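PDB 4AY7: Methylcobalamin\: coenzyme M methyltransferase from Methanosarcina mazei, which catalyses methyl transfer from a methylated corrinoid to coenzyme M in methanogenesis, using a zinc ion as cofactor. Local coordinates for residues A[181-186]-A[227-231]; A[192-197]-A[234-240]. All coordinates share one frame; numbering follows the deposited sequence.

Contact 1 of 2, residues A[181-186]-A[227-231]; sequences LEQALD and FLKSR
Arg-231 reaches across to helix 178-202 and turns the edge of its guanidinium group to two acids one turn apart, Glu-182 and Asp-186. The three residues form a salt-bridge network. NE and NH2 grip Asp-186 side-on, and both bonds end on one oxygen, OD1. Asp-186 OD1 lies 3.1 Å from Arg-231 NE and 3.2 Å from Arg-231 NH2. Both nitrogens come to OD1 on its syn side, but tilted out of the carboxylate plane, from the same face. Arg-231 NH2 also gives a hydrogen to Glu-182 OE1 at 3.0 Å. This bond is fairly straight and meets the oxygen on its anti side, again tilted out of the carboxylate plane. The Asp-186 carboxylate is turned 32° from the guanidinium plane; that of Glu-182 is turned 67°. The third nitrogen looks back to its own helix, where Arg-231 NH1 binds Phe-227 O at 2.8 Å on a lone pair. A bend at chi2 turns the arginine chain toward this carbonyl. Four hydrogen bonds at its edge thus hold the guanidinium plane.

The two helices are neighbours on the outside of the TIM barrel of the URO-D family. They run nearly parallel, with 23° between the axes of the segments. Leu-185 CD1 lies over one face of the guanidinium group and meets Leu-228 CD2 at 3.9 Å. Farther toward the N-terminal ends, Leu-181 crosses Phe-227 at about a right angle. Its CD2 makes a CH-pi contact over one ring face, 3.8 Å from the centroid of Phe-227. Phe-170 of helix 167-176 touches both Leu-181 and Leu-185.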
# COMPACT_ATOMS: atom_id res chain seq x y z
N LEU A 181 6.54 -9.81 21.74
CA LEU A 181 6.27 -8.73 20.83
C LEU A 181 7.47 -8.40 19.91
O LEU A 181 7.32 -8.36 18.66
CB LEU A 181 5.85 -7.47 21.57
CG LEU A 181 5.30 -6.44 20.60
CD1 LEU A 181 3.79 -6.51 20.51
CD2 LEU A 181 5.71 -5.04 21.07
N GLU A 182 8.64 -8.18 20.51
CA GLU A 182 9.83 -7.93 19.70
C GLU A 182 10.34 -9.03 18.84
O GLU A 182 10.77 -8.79 17.71
CB GLU A 182 10.99 -7.40 20.55
CG GLU A 182 10.76 -6.00 21.07
CD GLU A 182 12.05 -5.46 21.69
OE1 GLU A 182 13.15 -5.51 21.05
OE2 GLU A 182 11.98 -5.05 22.86
N GLN A 183 10.25 -10.26 19.32
CA GLN A 183 10.65 -11.39 18.47
C GLN A 183 9.76 -11.49 17.25
O GLN A 183 10.27 -11.70 16.15
CB GLN A 183 10.58 -12.69 19.25
CG GLN A 183 11.27 -13.78 18.51
CD GLN A 183 11.23 -15.08 19.28
OE1 GLN A 183 10.88 -15.14 20.50
NE2 GLN A 183 11.63 -16.14 18.59
N ALA A 184 8.45 -11.32 17.42
CA ALA A 184 7.54 -11.36 16.26
C ALA A 184 7.77 -10.26 15.24
O ALA A 184 7.77 -10.49 14.00
CB ALA A 184 6.09 -11.33 16.76
N LEU A 185 7.93 -9.04 15.74
CA LEU A 185 8.27 -7.90 14.91
C LEU A 185 9.54 -8.15 14.15
O LEU A 185 9.58 -7.93 12.97
CB LEU A 185 8.40 -6.66 15.78
CG LEU A 185 7.05 -6.16 16.30
CD1 LEU A 185 7.23 -5.10 17.39
CD2 LEU A 185 6.26 -5.55 15.15
N ASP A 186 10.55 -8.75 14.77
CA ASP A 186 11.78 -9.03 14.07
C ASP A 186 11.65 -10.06 12.97
O ASP A 186 12.19 -9.87 11.88
CB ASP A 186 12.92 -9.42 15.07
CG ASP A 186 13.40 -8.18 15.92
OD1 ASP A 186 13.04 -7.02 15.58
OD2 ASP A 186 14.08 -8.40 16.95
N PHE A 227 8.37 0.61 19.91
CA PHE A 227 8.58 -0.70 19.22
C PHE A 227 8.47 -0.77 17.70
O PHE A 227 9.17 -1.57 17.07
CB PHE A 227 7.61 -1.77 19.73
CG PHE A 227 7.59 -1.92 21.23
CD1 PHE A 227 8.63 -2.50 21.88
CD2 PHE A 227 6.48 -1.50 21.96
CE1 PHE A 227 8.59 -2.63 23.26
CE2 PHE A 227 6.45 -1.60 23.33
CZ PHE A 227 7.49 -2.17 23.98
N LEU A 228 7.59 0.06 17.13
CA LEU A 228 7.21 -0.09 15.71
C LEU A 228 8.12 0.69 14.81
O LEU A 228 8.55 0.18 13.78
CB LEU A 228 5.76 0.28 15.56
CG LEU A 228 4.75 -0.41 16.50
CD1 LEU A 228 3.28 -0.05 16.11
CD2 LEU A 228 4.98 -1.96 16.58
N LYS A 229 8.45 1.93 15.19
CA LYS A 229 9.25 2.83 14.37
C LYS A 229 10.56 2.17 13.91
O LYS A 229 10.90 2.25 12.73
CB LYS A 229 9.55 4.10 15.17
CG LYS A 229 10.19 5.20 14.38
CD LYS A 229 10.16 6.49 15.21
CE LYS A 229 11.22 7.45 14.79
NZ LYS A 229 10.91 8.88 15.21
N SER A 230 11.25 1.52 14.84
CA SER A 230 12.54 0.90 14.49
C SER A 230 12.46 -0.18 13.44
O SER A 230 13.37 -0.27 12.58
CB SER A 230 13.35 0.40 15.72
OG SER A 230 12.61 -0.65 16.34
N ARG A 231 11.36 -0.95 13.43
CA ARG A 231 11.21 -1.93 12.42
C ARG A 231 10.88 -1.33 11.09
O ARG A 231 11.38 -1.76 10.06
CB ARG A 231 10.20 -3.05 12.82
CG ARG A 231 10.73 -4.06 13.85
CD ARG A 231 10.65 -3.58 15.31
NE ARG A 231 11.38 -4.49 16.19
CZ ARG A 231 11.56 -4.33 17.49
NH1 ARG A 231 11.12 -3.28 18.14
NH2 ARG A 231 12.33 -5.23 18.13

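Contact 2 of 2, residues A[192-197]-A[234-240]; sequences SIIYAN and KFASSVN
Asn-197 of helix 178-202 binds the backbone of Ser-238 and Asn-240 where helix 221-238 ends, between two neighbouring outer helices of the TIM barrel. The CB of Asn-197 leads from the helix to CG, which is held anti to the carbonyl carbon (chi1 -72°) and lies 3.5 Å from Asn-240 ND2. The amide then divides its two ends between two backbone groups. Asn-197 ND2 gives an almost perfectly straight bond (179°) to Ser-238 O at 3.1 Å. The acceptor lies in the Asn-197 amide plane, but the donor is tilted 29° from the Ser-238 carbonyl plane. Asn-197 OD1 accepts from the backbone N of Asn-240. The two bonds bracket Val-239, the first residue to leave the helical path, just before strand 242-246.

Beside these two hydrogen bonds the packing is apolar. Ile-193 CD1 rests on Ser-238 CB at 3.6 Å, and its CG1 approaches the Phe-235 ring. Ala-196 CB touches both Val-239 CG2 and Phe-235 CZ. Val-239 CG2 sits over the centre of one Phe-235 ring face. Met-154 and Ile-209, from strands 150-155 and 206-210, also touch this ring on the barrel side. The bond from Asn-240 N to Asn-197 OD1 is 2.8 Å long and lies in the Asn-197 carbonyl plane.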
# COMPACT_ATOMS: atom_id res chain seq x y z
N SER A 192 9.38 -9.46 5.60
CA SER A 192 8.88 -8.30 4.79
C SER A 192 9.95 -7.81 3.82
O SER A 192 9.67 -7.57 2.65
CB SER A 192 8.40 -7.17 5.73
OG SER A 192 7.13 -7.57 6.29
N ILE A 193 11.18 -7.72 4.29
CA ILE A 193 12.26 -7.17 3.47
C ILE A 193 12.55 -8.15 2.34
O ILE A 193 12.73 -7.76 1.15
CB ILE A 193 13.50 -6.96 4.35
CG1 ILE A 193 13.24 -5.81 5.27
CG2 ILE A 193 14.74 -6.84 3.50
CD1 ILE A 193 14.25 -5.72 6.38
N ILE A 194 12.57 -9.43 2.68
CA ILE A 194 12.83 -10.49 1.68
C ILE A 194 11.81 -10.41 0.53
O ILE A 194 12.16 -10.49 -0.64
CB ILE A 194 12.85 -11.89 2.29
CG1 ILE A 194 14.09 -12.08 3.20
CG2 ILE A 194 12.80 -12.97 1.17
CD1 ILE A 194 14.04 -13.23 4.20
N TYR A 195 10.54 -10.34 0.88
CA TYR A 195 9.45 -10.31 -0.14
C TYR A 195 9.49 -9.02 -0.93
O TYR A 195 9.43 -9.03 -2.17
CB TYR A 195 8.12 -10.43 0.57
CG TYR A 195 6.88 -10.34 -0.33
CD1 TYR A 195 6.85 -10.90 -1.60
CD2 TYR A 195 5.73 -9.71 0.12
CE1 TYR A 195 5.72 -10.83 -2.41
CE2 TYR A 195 4.55 -9.68 -0.65
CZ TYR A 195 4.57 -10.23 -1.93
OH TYR A 195 3.47 -10.16 -2.74
N ALA A 196 9.65 -7.91 -0.23
CA ALA A 196 9.75 -6.59 -0.91
C ALA A 196 10.88 -6.57 -1.96
O ALA A 196 10.66 -6.21 -3.10
CB ALA A 196 9.96 -5.48 0.14
N ASN A 197 12.09 -6.99 -1.59
CA ASN A 197 13.16 -7.09 -2.53
C ASN A 197 12.95 -8.00 -3.68
O ASN A 197 13.45 -7.74 -4.80
CB ASN A 197 14.52 -7.32 -1.83
CG ASN A 197 15.05 -6.08 -1.10
OD1 ASN A 197 14.86 -5.00 -1.55
ND2 ASN A 197 15.71 -6.26 0.05
N LYS A 234 13.94 -0.07 9.65
CA LYS A 234 14.78 -1.15 9.13
C LYS A 234 14.27 -1.60 7.78
O LYS A 234 15.06 -1.90 6.86
CB LYS A 234 14.83 -2.31 10.08
CG LYS A 234 15.79 -3.40 9.66
CD LYS A 234 15.67 -4.54 10.66
CE LYS A 234 16.71 -5.64 10.43
NZ LYS A 234 18.05 -4.99 10.25
N PHE A 235 12.93 -1.69 7.65
CA PHE A 235 12.38 -2.03 6.35
C PHE A 235 12.79 -1.06 5.25
O PHE A 235 13.29 -1.47 4.17
CB PHE A 235 10.84 -2.04 6.45
CG PHE A 235 10.16 -2.39 5.17
CD1 PHE A 235 9.81 -1.43 4.28
CD2 PHE A 235 9.84 -3.74 4.89
CE1 PHE A 235 9.15 -1.74 3.10
CE2 PHE A 235 9.21 -4.07 3.70
CZ PHE A 235 8.88 -3.05 2.79
N ALA A 236 12.57 0.24 5.51
CA ALA A 236 12.79 1.28 4.48
C ALA A 236 14.25 1.29 4.14
O ALA A 236 14.61 1.37 2.97
CB ALA A 236 12.40 2.64 4.98
N SER A 237 15.09 1.08 5.14
CA SER A 237 16.53 1.11 4.83
C SER A 237 17.05 -0.12 4.08
O SER A 237 18.12 -0.06 3.47
CB SER A 237 17.34 1.44 6.07
OG SER A 237 17.37 0.32 6.92
N SER A 238 16.37 -1.25 4.21
CA SER A 238 16.86 -2.50 3.65
C SER A 238 16.29 -2.87 2.28
O SER A 238 16.74 -3.82 1.62
CB SER A 238 16.53 -3.60 4.63
OG SER A 238 17.02 -3.31 5.96
N VAL A 239 15.20 -2.20 1.92
CA VAL A 239 14.49 -2.43 0.67
C VAL A 239 15.10 -1.58 -0.44
O VAL A 239 15.25 -0.35 -0.30
CB VAL A 239 13.01 -2.14 0.84
CG1 VAL A 239 12.25 -2.20 -0.49
CG2 VAL A 239 12.42 -3.19 1.77
N ASN A 240 15.42 -2.24 -1.54
CA ASN A 240 16.21 -1.67 -2.64
C ASN A 240 15.37 -0.91 -3.67
O ASN A 240 15.54 -1.07 -4.86
CB ASN A 240 17.05 -2.81 -3.27
CG ASN A 240 18.05 -3.34 -2.24
OD1 ASN A 240 18.69 -2.55 -1.59
ND2 ASN A 240 18.11 -4.59 -2.03

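Both contacts join helix 178-202 to helix 221-238, and their centres are 14 Å apart. Contact 1 uses the earlier part of each helix, and contact 2 the later part. The segments therefore come in the order 181-186, 192-197, 227-231 and 234-240, and those of the two contacts alternate along the chain. Strand 206-210 lies between the helices in sequence, and strand 242-246 follows the second; these strands are neighbours in the parallel sheet. The repeated strand-helix order is that of a TIM barrel. Contact 1 lies farther out, away from the metal and coenzyme M sites. Contact 2 is nearer the zinc site, with the Phe-235 side chain about 11 Å from that of His-246.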